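Local structure of putative cobalamin synthesis related protein (Corynebacterium diphtheriae, 2NPN) at residues L18-A22 with V138-I142; E86-L90 with M126-E130; R179-M185 with D243-E249. The protein binds S-adenosylmethionine and probably acts as a precorrin-6A synthase (deacetylating), a tetrapyrrole methyltransferase of cobalamin biosynthesis. One frame throughout, in Å; residues are numbered along the deposited sequence.

Contact 1: residues L18-A22 with V138-I142; sequences LTLQA and VIPGI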
loop_
_atom_site.group_PDB
_atom_site.type_symbol
_atom_site.label_atom_id
_atom_site.label_comp_id
_atom_site.label_asym_id
_atom_site.label_seq_id
_atom_site.Cartn_x
_atom_site.Cartn_y
_atom_site.Cartn_z
ATOM N N LEU A 18 -12.683 -4.565 -1.237
ATOM C CA LEU A 18 -12.352 -5.480 -2.339
ATOM C C LEU A 18 -13.270 -5.266 -3.521
ATOM O O LEU A 18 -14.490 -5.100 -3.338
ATOM C CB LEU A 18 -12.480 -6.952 -1.923
ATOM C CG LEU A 18 -11.353 -7.493 -1.072
ATOM C CD1 LEU A 18 -11.705 -8.961 -0.720
ATOM C CD2 LEU A 18 -10.016 -7.408 -1.774
ATOM N N THR A 19 -12.702 -5.248 -4.731
ATOM C CA THR A 19 -13.552 -5.211 -5.930
ATOM C C THR A 19 -14.018 -6.619 -6.372
ATOM O O THR A 19 -13.413 -7.660 -6.063
ATOM C CB THR A 19 -12.860 -4.553 -7.123
ATOM O OG1 THR A 19 -11.759 -5.388 -7.512
ATOM C CG2 THR A 19 -12.355 -3.112 -6.750
ATOM N N LEU A 20 -15.094 -6.658 -7.140
ATOM C CA LEU A 20 -15.543 -7.909 -7.739
ATOM C C LEU A 20 -14.440 -8.595 -8.541
ATOM O O LEU A 20 -14.283 -9.826 -8.512
ATOM C CB LEU A 20 -16.774 -7.665 -8.605
ATOM C CG LEU A 20 -18.028 -7.224 -7.852
ATOM C CD1 LEU A 20 -19.187 -7.001 -8.800
ATOM C CD2 LEU A 20 -18.433 -8.209 -6.774
ATOM N N GLN A 21 -13.676 -7.798 -9.274
ATOM C CA GLN A 21 -12.584 -8.304 -10.086
ATOM C C GLN A 21 -11.540 -8.985 -9.200
ATOM O O GLN A 21 -11.036 -10.075 -9.533
ATOM C CB GLN A 21 -11.934 -7.154 -10.855
ATOM C CG GLN A 21 -10.945 -7.562 -11.930
ATOM C CD GLN A 21 -10.206 -6.389 -12.527
ATOM O OE1 GLN A 21 -10.021 -5.344 -11.886
ATOM N NE2 GLN A 21 -9.768 -6.537 -13.764
ATOM N N ALA A 22 -11.198 -8.341 -8.091
ATOM C CA ALA A 22 -10.213 -8.900 -7.139
ATOM C C ALA A 22 -10.701 -10.222 -6.572
ATOM O O ALA A 22 -9.955 -11.202 -6.539
ATOM C CB ALA A 22 -9.955 -7.934 -6.004
ATOM N N VAL A 138 -3.011 -7.187 -13.865
ATOM C CA VAL A 138 -3.041 -6.363 -12.683
ATOM C C VAL A 138 -4.496 -6.006 -12.412
ATOM O O VAL A 138 -5.237 -5.567 -13.308
ATOM C CB VAL A 138 -2.195 -5.109 -12.866
ATOM C CG1 VAL A 138 -2.278 -4.216 -11.626
ATOM C CG2 VAL A 138 -0.756 -5.465 -13.234
ATOM N N ILE A 139 -4.862 -6.151 -11.142
ATOM C CA ILE A 139 -6.204 -5.868 -10.665
ATOM C C ILE A 139 -6.125 -4.710 -9.655
ATOM O O ILE A 139 -5.506 -4.860 -8.609
ATOM C CB ILE A 139 -6.841 -7.137 -10.035
ATOM C CG1 ILE A 139 -6.951 -8.233 -11.104
ATOM C CG2 ILE A 139 -8.125 -6.780 -9.377
ATOM C CD1 ILE A 139 -7.559 -9.564 -10.580
ATOM N N PRO A 140 -6.697 -3.535 -9.995
ATOM C CA PRO A 140 -6.655 -2.378 -9.093
ATOM C C PRO A 140 -7.370 -2.602 -7.785
ATOM O O PRO A 140 -8.314 -3.393 -7.709
ATOM C CB PRO A 140 -7.376 -1.272 -9.864
ATOM C CG PRO A 140 -7.725 -1.797 -11.165
ATOM C CD PRO A 140 -7.364 -3.230 -11.272
ATOM N N GLY A 141 -6.949 -1.835 -6.792
ATOM C CA GLY A 141 -7.609 -1.813 -5.505
ATOM C C GLY A 141 -7.617 -0.403 -4.945
ATOM O O GLY A 141 -6.952 0.483 -5.443
ATOM N N ILE A 142 -8.342 -0.265 -3.847
ATOM C CA ILE A 142 -8.515 1.012 -3.178
ATOM C C ILE A 142 -7.257 1.404 -2.408
ATOM O O ILE A 142 -6.830 0.730 -1.475
ATOM C CB ILE A 142 -9.734 0.968 -2.235
ATOM C CG1 ILE A 142 -11.004 0.672 -3.023
ATOM C CG2 ILE A 142 -9.877 2.263 -1.485
ATOM C CD1 ILE A 142 -11.331 1.604 -4.155
HETATM O O HOH W 1 -9.525 -4.761 -5.084
HETATM O O HOH W 2 -10.449 -4.025 -9.372
HETATM O O HOH W 3 -7.485 -4.583 -14.659
#

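Contact 2: residues E86-L90 with M126-E130; sequences ERAHL and MRNLE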
loop_
_atom_site.group_PDB
_atom_site.type_symbol
_atom_site.label_atom_id
_atom_site.label_comp_id
_atom_site.label_asym_id
_atom_site.label_seq_id
_atom_site.Cartn_x
_atom_site.Cartn_y
_atom_site.Cartn_z
ATOM N N GLU A 86 18.034 -15.205 -4.795
ATOM C CA GLU A 86 17.454 -16.356 -4.117
ATOM C C GLU A 86 15.929 -16.267 -4.085
ATOM O O GLU A 86 15.252 -17.266 -4.296
ATOM C CB GLU A 86 17.969 -16.467 -2.691
ATOM C CG GLU A 86 17.291 -17.591 -1.892
ATOM C CD GLU A 86 17.282 -18.943 -2.601
ATOM O OE1 GLU A 86 18.383 -19.453 -2.934
ATOM O OE2 GLU A 86 16.176 -19.512 -2.780
ATOM N N ARG A 87 15.408 -15.080 -3.778
ATOM C CA ARG A 87 13.955 -14.846 -3.808
ATOM C C ARG A 87 13.375 -15.149 -5.193
ATOM O O ARG A 87 12.305 -15.737 -5.299
ATOM C CB ARG A 87 13.619 -13.412 -3.378
ATOM C CG ARG A 87 12.131 -13.100 -3.313
ATOM C CD ARG A 87 11.896 -11.673 -2.902
ATOM N NE ARG A 87 12.495 -10.734 -3.853
ATOM C CZ ARG A 87 12.664 -9.433 -3.631
ATOM N NH1 ARG A 87 12.288 -8.885 -2.479
ATOM N NH2 ARG A 87 13.195 -8.666 -4.574
ATOM N N ALA A 88 14.080 -14.781 -6.251
ATOM C CA ALA A 88 13.587 -15.024 -7.607
ATOM C C ALA A 88 13.450 -16.523 -7.874
ATOM O O ALA A 88 12.429 -16.987 -8.393
ATOM C CB ALA A 88 14.498 -14.382 -8.630
ATOM N N HIS A 89 14.469 -17.278 -7.480
ATOM C CA HIS A 89 14.470 -18.718 -7.681
ATOM C C HIS A 89 13.333 -19.359 -6.872
ATOM O O HIS A 89 12.640 -20.253 -7.369
ATOM C CB HIS A 89 15.838 -19.310 -7.286
ATOM C CG HIS A 89 15.945 -20.786 -7.505
ATOM N ND1 HIS A 89 15.455 -21.414 -8.633
ATOM C CD2 HIS A 89 16.477 -21.764 -6.732
ATOM C CE1 HIS A 89 15.686 -22.715 -8.544
ATOM N NE2 HIS A 89 16.309 -22.951 -7.403
ATOM N N LEU A 90 13.166 -18.898 -5.634
ATOM C CA LEU A 90 12.120 -19.359 -4.699
ATOM C C LEU A 90 10.711 -19.151 -5.272
ATOM O O LEU A 90 9.844 -20.022 -5.235
ATOM C CB LEU A 90 12.233 -18.528 -3.423
ATOM C CG LEU A 90 11.506 -18.869 -2.127
ATOM C CD1 LEU A 90 11.930 -20.244 -1.606
ATOM C CD2 LEU A 90 11.837 -17.800 -1.079
HETATM N N MSE A 126 11.889 -11.392 -11.768
HETATM C CA MSE A 126 11.848 -12.834 -11.522
HETATM C C MSE A 126 11.556 -13.614 -12.810
HETATM O O MSE A 126 12.243 -14.602 -13.123
HETATM C CB MSE A 126 10.818 -13.143 -10.441
HETATM C CG MSE A 126 10.714 -14.598 -10.099
HETATM SE SE MSE A 126 9.394 -15.503 -11.206
HETATM C CE MSE A 126 7.759 -14.628 -10.585
ATOM N N ARG A 127 10.567 -13.152 -13.570
ATOM C CA ARG A 127 10.209 -13.800 -14.827
ATOM C C ARG A 127 11.390 -13.837 -15.789
ATOM O O ARG A 127 11.631 -14.852 -16.452
ATOM C CB ARG A 127 9.063 -13.076 -15.514
ATOM C CG ARG A 127 7.676 -13.396 -14.991
ATOM C CD ARG A 127 6.623 -12.903 -15.982
ATOM N NE ARG A 127 6.924 -11.558 -16.465
ATOM C CZ ARG A 127 6.433 -11.006 -17.573
ATOM N NH1 ARG A 127 6.783 -9.761 -17.892
ATOM N NH2 ARG A 127 5.584 -11.661 -18.355
ATOM N N ASN A 128 12.113 -12.722 -15.887
ATOM C CA ASN A 128 13.285 -12.663 -16.779
ATOM C C ASN A 128 14.433 -13.575 -16.353
ATOM O O ASN A 128 15.079 -14.207 -17.188
ATOM C CB ASN A 128 13.816 -11.234 -16.894
ATOM C CG ASN A 128 12.886 -10.330 -17.686
ATOM O OD1 ASN A 128 12.211 -10.792 -18.616
ATOM N ND2 ASN A 128 12.854 -9.036 -17.336
ATOM N N LEU A 129 14.707 -13.601 -15.057
ATOM C CA LEU A 129 15.837 -14.344 -14.514
ATOM C C LEU A 129 15.571 -15.848 -14.510
ATOM O O LEU A 129 16.470 -16.641 -14.742
ATOM C CB LEU A 129 16.105 -13.874 -13.090
ATOM C CG LEU A 129 17.246 -14.484 -12.290
ATOM C CD1 LEU A 129 18.557 -14.350 -13.041
ATOM C CD2 LEU A 129 17.297 -13.789 -10.930
ATOM N N GLU A 130 14.323 -16.227 -14.256
ATOM C CA GLU A 130 13.944 -17.638 -14.108
ATOM C C GLU A 130 13.248 -18.187 -15.341
ATOM O O GLU A 130 12.828 -19.344 -15.344
ATOM C CB GLU A 130 13.031 -17.795 -12.893
ATOM C CG GLU A 130 13.689 -17.396 -11.575
ATOM C CD GLU A 130 14.969 -18.164 -11.270
ATOM O OE1 GLU A 130 14.986 -19.415 -11.384
ATOM O OE2 GLU A 130 15.970 -17.508 -10.904
#

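Contact 3: residues R179-M185 with D243-E249; sequences RRNCVVM and DTYLLRE. With SAM (S-adenosylmethionine), chain C.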
loop_
_atom_site.group_PDB
_atom_site.type_symbol
_atom_site.label_atom_id
_atom_site.label_comp_id
_atom_site.label_asym_id
_atom_site.label_seq_id
_atom_site.Cartn_x
_atom_site.Cartn_y
_atom_site.Cartn_z
ATOM N N ARG A 179 3.135 22.105 -2.925
ATOM C CA ARG A 179 2.654 21.945 -1.563
ATOM C C ARG A 179 1.299 22.621 -1.314
ATOM O O ARG A 179 0.728 22.479 -0.221
ATOM C CB ARG A 179 3.701 22.407 -0.577
ATOM C CG ARG A 179 4.858 21.427 -0.493
ATOM C CD ARG A 179 5.761 21.767 0.666
ATOM N NE ARG A 179 6.762 22.728 0.235
ATOM C CZ ARG A 179 6.798 24.020 0.537
ATOM N NH1 ARG A 179 7.767 24.761 0.036
ATOM N NH2 ARG A 179 5.890 24.587 1.327
ATOM N N ARG A 180 0.761 23.314 -2.316
ATOM C CA ARG A 180 -0.540 23.916 -2.194
ATOM C C ARG A 180 -1.654 22.862 -2.091
ATOM O O ARG A 180 -2.749 23.141 -1.570
ATOM C CB ARG A 180 -0.841 24.854 -3.336
ATOM C CG ARG A 180 -0.018 26.153 -3.240
ATOM C CD ARG A 180 -0.480 27.178 -4.297
ATOM N NE ARG A 180 -1.892 27.562 -4.134
ATOM C CZ ARG A 180 -2.335 28.450 -3.245
ATOM N NH1 ARG A 180 -1.509 29.094 -2.434
ATOM N NH2 ARG A 180 -3.637 28.721 -3.169
ATOM N N ASN A 181 -1.366 21.677 -2.634
ATOM C CA ASN A 181 -2.325 20.550 -2.581
ATOM C C ASN A 181 -1.526 19.283 -2.794
ATOM O O ASN A 181 -1.268 18.875 -3.942
ATOM C CB ASN A 181 -3.355 20.748 -3.640
ATOM C CG ASN A 181 -4.441 19.725 -3.559
ATOM O OD1 ASN A 181 -5.084 19.646 -2.516
ATOM N ND2 ASN A 181 -4.712 19.002 -4.646
ATOM N N CYS A 182 -1.091 18.698 -1.699
ATOM C CA CYS A 182 -0.265 17.538 -1.818
ATOM C C CYS A 182 -0.695 16.469 -0.844
ATOM O O CYS A 182 -1.356 16.727 0.151
ATOM C CB CYS A 182 1.186 17.921 -1.632
ATOM S SG CYS A 182 1.613 18.535 -0.020
ATOM N N VAL A 183 -0.402 15.247 -1.236
ATOM C CA VAL A 183 -0.640 14.049 -0.418
ATOM C C VAL A 183 0.717 13.455 -0.056
ATOM O O VAL A 183 1.595 13.317 -0.926
ATOM C CB VAL A 183 -1.451 13.015 -1.188
ATOM C CG1 VAL A 183 -1.599 11.710 -0.347
ATOM C CG2 VAL A 183 -2.808 13.594 -1.575
ATOM N N VAL A 184 0.923 13.113 1.211
ATOM C CA VAL A 184 2.194 12.623 1.701
ATOM C C VAL A 184 2.037 11.193 2.259
ATOM O O VAL A 184 1.162 10.934 3.088
ATOM C CB VAL A 184 2.800 13.512 2.755
ATOM C CG1 VAL A 184 4.175 13.035 3.170
ATOM C CG2 VAL A 184 2.822 14.981 2.305
HETATM N N MSE A 185 2.845 10.309 1.711
HETATM C CA MSE A 185 2.917 8.918 2.115
HETATM C C MSE A 185 4.337 8.599 2.584
HETATM O O MSE A 185 5.284 9.355 2.366
HETATM C CB MSE A 185 2.517 7.998 0.935
HETATM C CG MSE A 185 1.161 8.361 0.403
HETATM SE SE MSE A 185 0.576 7.330 -1.169
HETATM C CE MSE A 185 0.058 5.740 -0.232
ATOM N N ASP A 243 0.643 6.211 8.341
ATOM C CA ASP A 243 -0.219 7.367 8.189
ATOM C C ASP A 243 -0.156 7.888 6.754
ATOM O O ASP A 243 0.855 7.697 6.039
ATOM C CB ASP A 243 0.058 8.506 9.198
ATOM C CG ASP A 243 1.492 9.146 9.077
ATOM O OD1 ASP A 243 2.404 8.514 8.494
ATOM O OD2 ASP A 243 1.737 10.267 9.628
ATOM N N THR A 244 -1.208 8.614 6.375
ATOM C CA THR A 244 -1.239 9.319 5.087
ATOM C C THR A 244 -1.909 10.649 5.412
ATOM O O THR A 244 -2.802 10.716 6.277
ATOM C CB THR A 244 -2.080 8.524 4.026
ATOM O OG1 THR A 244 -1.524 7.215 3.798
ATOM C CG2 THR A 244 -2.123 9.226 2.642
ATOM N N TYR A 245 -1.479 11.718 4.753
ATOM C CA TYR A 245 -2.095 13.016 5.026
ATOM C C TYR A 245 -2.117 13.858 3.755
ATOM O O TYR A 245 -1.343 13.637 2.842
ATOM C CB TYR A 245 -1.444 13.718 6.202
ATOM C CG TYR A 245 0.063 13.928 6.136
ATOM C CD1 TYR A 245 0.603 15.153 5.725
ATOM C CD2 TYR A 245 0.967 12.955 6.590
ATOM C CE1 TYR A 245 1.998 15.380 5.690
ATOM C CE2 TYR A 245 2.325 13.195 6.568
ATOM C CZ TYR A 245 2.844 14.419 6.132
ATOM O OH TYR A 245 4.234 14.647 6.176
ATOM N N LEU A 246 -3.001 14.856 3.761
ATOM C CA LEU A 246 -3.155 15.781 2.648
ATOM C C LEU A 246 -2.946 17.179 3.227
ATOM O O LEU A 246 -3.536 17.490 4.259
ATOM C CB LEU A 246 -4.548 15.673 2.008
ATOM C CG LEU A 246 -4.742 16.456 0.716
ATOM C CD1 LEU A 246 -5.838 15.724 -0.173
ATOM C CD2 LEU A 246 -5.063 17.894 0.970
ATOM N N LEU A 247 -2.056 17.952 2.636
ATOM C CA LEU A 247 -1.796 19.362 3.009
ATOM C C LEU A 247 -2.353 20.214 1.899
ATOM O O LEU A 247 -2.188 19.945 0.717
ATOM C CB LEU A 247 -0.292 19.609 3.110
ATOM C CG LEU A 247 0.475 18.814 4.177
ATOM C CD1 LEU A 247 2.016 19.197 4.148
ATOM C CD2 LEU A 247 -0.097 18.991 5.510
ATOM N N ARG A 248 -3.045 21.258 2.301
ATOM C CA ARG A 248 -3.655 22.201 1.365
ATOM C C ARG A 248 -3.449 23.603 1.893
ATOM O O ARG A 248 -3.750 23.880 3.053
ATOM C CB ARG A 248 -5.131 21.901 1.173
ATOM C CG ARG A 248 -5.816 22.725 0.116
ATOM C CD ARG A 248 -7.196 22.186 -0.243
ATOM N NE ARG A 248 -7.098 20.900 -0.954
ATOM C CZ ARG A 248 -8.043 19.956 -1.038
ATOM N NH1 ARG A 248 -9.258 20.122 -0.486
ATOM N NH2 ARG A 248 -7.793 18.833 -1.677
ATOM N N GLU A 249 -3.022 24.481 1.005
ATOM C CA GLU A 249 -2.799 25.895 1.357
ATOM C C GLU A 249 -4.129 26.615 1.191
ATOM O O GLU A 249 -4.561 26.908 0.076
ATOM C CB GLU A 249 -1.706 26.524 0.495
ATOM C CG GLU A 249 -1.158 27.765 1.089
ATOM C CD GLU A 249 -0.262 27.471 2.308
ATOM O OE1 GLU A 249 -0.125 26.302 2.743
ATOM O OE2 GLU A 249 0.324 28.437 2.794
HETATM N N SAM C . 0.040 0.378 -2.548
HETATM C CA SAM C . -0.387 1.095 -1.308
HETATM C C SAM C . -1.641 1.915 -1.543
HETATM O O SAM C . -2.134 2.567 -0.584
HETATM O OXT SAM C . -2.183 1.894 -2.666
HETATM C CB SAM C . 0.758 1.974 -0.773
HETATM C CG SAM C . 1.960 1.183 -0.255
HETATM S SD SAM C . 3.294 2.169 0.509
HETATM C CE SAM C . 4.442 0.788 0.782
HETATM C "C5'" SAM C . 2.890 2.383 2.278
HETATM C "C4'" SAM C . 2.332 3.771 2.635
HETATM O "O4'" SAM C . 0.984 3.817 2.303
HETATM C "C3'" SAM C . 2.363 4.124 4.123
HETATM O "O3'" SAM C . 3.613 4.621 4.532
HETATM C "C2'" SAM C . 1.260 5.138 4.265
HETATM O "O2'" SAM C . 1.681 6.378 3.721
HETATM C "C1'" SAM C . 0.257 4.498 3.329
HETATM N N9 SAM C . -0.669 3.571 4.017
HETATM C C8 SAM C . -0.877 2.245 3.672
HETATM N N7 SAM C . -1.837 1.715 4.435
HETATM C C5 SAM C . -2.295 2.710 5.251
HETATM C C6 SAM C . -3.313 2.762 6.193
HETATM N N6 SAM C . -4.078 1.680 6.488
HETATM N N1 SAM C . -3.548 3.957 6.863
HETATM C C2 SAM C . -2.825 5.087 6.531
HETATM N N3 SAM C . -1.825 5.044 5.599
HETATM C C4 SAM C . -1.570 3.885 4.942
HETATM O O HOH W 4 1.285 24.454 1.482
HETATM O O HOH W 5 2.919 9.652 5.333
#

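Contact 1: residues L18-A22 with V138-I142
I139 pushes its side chain against the first turn of helix 20-28, where Q21 and A22 receive it. The contact belongs to the N-terminal alpha/beta part of the tetrapyrrole methylase fold: I139 ends strand 134-139, an outermost strand of the parallel sheet, and the helix follows the neighbouring strand 3-9. The tight part centres on the I139 methyls, which pack against the helix backbone and the Q21 chain. I139 CG2, anti to the backbone N, reaches the start of the helix and lies 3.7 Å from A22 N and 4.0 Å from A22 CB, while CD1 reaches Q21 O. Y6 and I8 of strand 3-9 also touch I139, so its side chain is buried between sheet and helix. Q21 covers the outer flank: its extended chain runs across I139 with CG and CD, then brings OE1 to 3.5 Å from P140 CD, passing the proline at about a right angle.

Beyond this packed patch the contact is loose and wet, and no direct hydrogen bond joins the segments. One water accepts from T19 OG1 and donates to both Q21 OE1 and P140 O; a second links T19 N to P140 O, and a third joins Q21 NE2 to V138 O. P140 also touches D112, a residue that binds S-adenosylmethionine. T19 is the N-cap of the helix: with chi1 at 66°, its OG1 turns back to accept a hydrogen bond from A22 N at 3.1 Å.

Contact 2: residues E86-L90 with M126-E130
M126, a selenomethionine, meets helix 78-98 through the base of its side chain: CG lies 3.4 Å from A88 O and 4.1 Å from A88 CB. Its first torsion sets CG anti to the backbone N (chi1 -179°), and bends at the next two bonds carry the selenium end away from A88, toward the later turns of the same helix, where L91, A92 and I95 touch the residue. One turn on, L129 approaches A88 from another side, with the CD2 branch 3.7 Å from A88 CB. The methyl of A88 thus sits between M126 and L129, and its small size is consistent with the close approach of the two backbones, 4.8 Å between the CA atoms of A88 and M126.

This is a steep helix-helix crossing, with the short axes 9.2 Å apart and inclined at -83°, between two helices of the N-terminal alpha/beta part of the methylase. It lies away from the cofactor site.

E130 folds back over the backbone of helix 78-98. Its CG rests 3.4 Å from A88 O, and the bend at chi2 places the carboxylate beside H89 N and CA. OE1 meets the edge of the H89 ring near its plane, accepting a weak hydrogen bond from ND1 at 3.4 Å, with ring and carboxylate planes turned 46° apart.

Contact 3: residues R179-M185 with D243-E249
Y245 and V184, a hydrogen-bonded antiparallel pair, also pack side chain on side chain. From its CB, Y245 turns CG between the backbone N and carbonyl carbon (chi1 55°), swinging the ring across to the neighbouring strand. CD1 and CD2 begin the overlap with V184, CD2 passing V184 O. Farther out, CE1 lies 3.5 Å from V184 CG2, and CZ is equally near CB and CG1. V184 CB thus sits over the ring face in a CH-pi contact, 3.7 Å from the Y245 centroid. At the tip, OH passes V184 CG1 and is hydrogen-bonded to D187 OD2, which helps fix the ring's position.

Strands 181-185 and 243-249 are neighbours in the mixed sheet of the methylase's C-terminal part, 243-249 being its middle strand. Paired backbone bonds link C182 with L247 and V184 with Y245, while E249 N donates to R180 O where the pairing begins.

V183 and L246 meet on the face opposite V184, Y245 and L247, beside helix 144-152. There N181 and R248 run side by side: R248 NE at 2.8 Å and R248 NH2 at 3.0 Å both donate to N181 OD1, which lies in the guanidinium plane; NH2 is also bonded to L155 O. N181 ND2 is bonded to I156 O and A162 O, so both ends of the buried amide have partners.

At the cofactor end, T244 OG1 donates to SAM N3 at 2.8 Å and D243 O accepts from SAM O2', while CE of M185, a selenomethionine, touches the ribose at O4'.

Overall arrangement
Contacts 1 and 2 fall in the N-terminal alpha/beta part and contact 3 in the C-terminal mixed sheet, the two-part plan of tetrapyrrole methylases with the cofactor between. Along the chain, contact 2 lies within the span enclosed by the segments of contact 1; contact 3 follows both. Helix 119-130 of contact 2 leads directly into strand 134-139 of contact 1, yet their centres are 26 Å apart. Contact 3 is centred about 25 Å from contact 1 and about 37 Å from contact 2, which lies on the opposite side of the chain's centre, and none of the three touch. S-adenosylmethionine binds directly at contact 3 and lies about 9 Å from the P140 side chain of contact 1, whereas contact 2 is remote.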